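Local coordinates for protein putative NADH-flavin reductase (Lactobacillus casei ATCC 334, PDB 3H2S) that binds NADPH in a Rossmann-type fold and is probably an NAD(P)H-dependent oxidoreductase, perhaps a flavin reductase, at residues Ala4-Thr9 with Asp64-Ala69. Residues are numbered along the deposited sequence; the frame is centred on the assembly and turned at random.
Sequences AVLGAT and DAVVDA. With NDP (NADPH dihydro-nicotinamide-adenine-dinucleotide phosphate), chain C.
The first and fourth strands of the Rossmann fold meet here as central neighbours in the parallel part of its sheet: Ala4, Val5 and Leu6 pair in register with Val66, Val67 and Asp68, the short strands running nearly parallel. Val67 bonds through N and O to Ala4 and Leu6, the two residues flanking its partner Val5, as in a parallel ladder. Ala4 N donates to Ala65 O in the carbonyl plane, Val67 N returns to Ala4 O at 2.9 Å, and Leu6 N meets Val67 O at 2.8 Å with a C=O...N angle of 175°. The last rung is bent: Ala69 N sits 38° out of the carbonyl plane of Leu6 O. On the face shared by Ala4, Leu6 and Val66, Val66 sets CG1 anti to its backbone N (chi1 -180°), and this methyl lies 4.1 Å from Leu6 CD1. Val67, on the other face, packs against Ile16 of helix 11-22. The end of strand 2-6 runs into a type II turn, Val5 to Ala8, which opens the glycine-rich dinucleotide-binding loop. Gly7, at positive phi, brings its CA to 3.3 Å from O3B of the adenosine ribose of NADPH, and that hydroxyl donates to Thr9 OG1 at 2.9 Å.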
# COMPACT_ATOMS: atom_id res chain seq x y z
N ALA A 4 -11.28 -16.40 -6.36
CA ALA A 4 -11.30 -16.17 -4.92
C ALA A 4 -12.10 -14.92 -4.62
O ALA A 4 -11.86 -13.87 -5.24
CB ALA A 4 -9.88 -16.03 -4.38
N VAL A 5 -13.06 -15.01 -3.71
CA VAL A 5 -13.85 -13.84 -3.32
C VAL A 5 -13.52 -13.45 -1.89
O VAL A 5 -13.78 -14.21 -0.93
CB VAL A 5 -15.36 -14.10 -3.48
CG1 VAL A 5 -16.17 -12.87 -3.05
CG2 VAL A 5 -15.67 -14.53 -4.91
N LEU A 6 -12.92 -12.27 -1.72
CA LEU A 6 -12.67 -11.73 -0.39
C LEU A 6 -13.90 -10.97 0.08
O LEU A 6 -14.53 -10.27 -0.71
CB LEU A 6 -11.46 -10.80 -0.41
CG LEU A 6 -10.02 -11.34 -0.34
CD1 LEU A 6 -9.80 -12.66 -1.03
CD2 LEU A 6 -9.04 -10.26 -0.84
N GLY A 7 -14.31 -11.17 1.33
CA GLY A 7 -15.58 -10.62 1.79
C GLY A 7 -16.75 -11.33 1.11
O GLY A 7 -17.81 -10.73 0.90
N ALA A 8 -16.60 -12.64 0.90
CA ALA A 8 -17.61 -13.48 0.25
C ALA A 8 -18.94 -13.57 1.02
O ALA A 8 -19.99 -13.77 0.42
CB ALA A 8 -17.05 -14.89 -0.01
N THR A 9 -18.90 -13.37 2.34
CA THR A 9 -20.11 -13.43 3.17
C THR A 9 -20.86 -12.10 3.24
O THR A 9 -22.00 -12.04 3.75
CB THR A 9 -19.80 -13.90 4.60
OG1 THR A 9 -18.80 -13.05 5.18
CG2 THR A 9 -19.30 -15.34 4.57
N ASP A 64 -7.51 -17.84 -10.84
CA ASP A 64 -7.35 -17.03 -12.05
C ASP A 64 -7.76 -15.58 -11.79
O ASP A 64 -7.32 -14.66 -12.49
CB ASP A 64 -8.19 -17.64 -13.19
CG ASP A 64 -7.85 -19.09 -13.46
OD1 ASP A 64 -8.70 -19.98 -13.20
OD2 ASP A 64 -6.72 -19.35 -13.94
N ALA A 65 -8.62 -15.38 -10.80
CA ALA A 65 -9.10 -14.05 -10.45
C ALA A 65 -9.40 -13.93 -8.96
O ALA A 65 -9.76 -14.91 -8.30
CB ALA A 65 -10.34 -13.69 -11.24
N VAL A 66 -9.33 -12.70 -8.48
CA VAL A 66 -9.66 -12.36 -7.10
C VAL A 66 -10.60 -11.17 -7.11
O VAL A 66 -10.40 -10.21 -7.85
CB VAL A 66 -8.40 -12.00 -6.28
CG1 VAL A 66 -8.79 -11.65 -4.84
CG2 VAL A 66 -7.42 -13.17 -6.29
N VAL A 67 -11.63 -11.22 -6.27
CA VAL A 67 -12.50 -10.06 -6.11
C VAL A 67 -12.44 -9.55 -4.68
O VAL A 67 -12.61 -10.33 -3.73
CB VAL A 67 -13.96 -10.38 -6.50
CG1 VAL A 67 -14.85 -9.12 -6.30
CG2 VAL A 67 -14.03 -10.87 -7.94
N ASP A 68 -12.13 -8.27 -4.53
CA ASP A 68 -12.09 -7.64 -3.20
C ASP A 68 -13.45 -7.00 -2.86
O ASP A 68 -13.77 -5.91 -3.34
CB ASP A 68 -10.94 -6.62 -3.12
CG ASP A 68 -10.87 -5.89 -1.77
OD1 ASP A 68 -11.80 -6.02 -0.95
OD2 ASP A 68 -9.86 -5.17 -1.54
N ALA A 69 -14.28 -7.73 -2.11
CA ALA A 69 -15.57 -7.20 -1.68
C ALA A 69 -15.60 -6.97 -0.17
O ALA A 69 -16.66 -7.04 0.45
CB ALA A 69 -16.71 -8.16 -2.09
PA NDP C . -20.41 -5.87 3.87
O1A NDP C . -20.48 -4.89 5.08
O2A NDP C . -21.63 -6.64 3.52
O5B NDP C . -19.20 -6.85 4.54
C5B NDP C . -18.13 -7.00 3.57
C4B NDP C . -17.21 -8.21 3.97
O4B NDP C . -16.16 -7.72 4.78
C3B NDP C . -17.95 -9.28 4.85
O3B NDP C . -17.76 -10.50 4.20
C2B NDP C . -17.14 -9.21 6.21
O2B NDP C . -17.03 -10.38 6.93
C1B NDP C . -15.76 -8.75 5.64
N9A NDP C . -14.94 -8.13 6.69
C8A NDP C . -15.26 -6.90 7.33
N7A NDP C . -14.35 -6.53 8.23
C5A NDP C . -13.37 -7.54 8.17
C6A NDP C . -12.16 -7.67 8.87
N6A NDP C . -11.84 -6.73 9.81
N1A NDP C . -11.49 -8.88 8.82
C2A NDP C . -11.88 -9.75 7.84
N3A NDP C . -12.92 -9.64 6.95
C4A NDP C . -13.71 -8.54 7.21
O3 NDP C . -20.11 -4.81 2.74
PN NDP C . -20.71 -4.32 1.31
O1N NDP C . -20.98 -5.58 0.45
O2N NDP C . -21.96 -3.59 1.69
O5D NDP C . -19.63 -3.42 0.49
C5D NDP C . -18.71 -3.98 -0.44
C4D NDP C . -17.89 -2.82 -1.04
O4D NDP C . -18.85 -1.87 -1.48
C3D NDP C . -16.89 -2.09 -0.11
O3D NDP C . -15.79 -1.67 -0.83
C2D NDP C . -17.78 -0.90 0.40
O2D NDP C . -17.00 0.22 0.73
C1D NDP C . -18.54 -0.61 -0.95
N1N NDP C . -19.67 0.29 -0.74
C2N NDP C . -19.57 1.61 -1.34
C3N NDP C . -20.65 2.60 -0.91
C7N NDP C . -20.78 3.71 -1.94
O7N NDP C . -19.77 4.19 -2.44
N7N NDP C . -22.03 4.27 -2.16
C4N NDP C . -21.98 2.06 -0.42
C5N NDP C . -21.88 0.82 0.43
C6N NDP C . -20.72 -0.11 0.19
P2B NDP C . -18.28 -10.90 7.85
O1X NDP C . -19.44 -11.39 6.91
O2X NDP C . -17.78 -12.22 8.55
O3X NDP C . -18.75 -9.85 8.80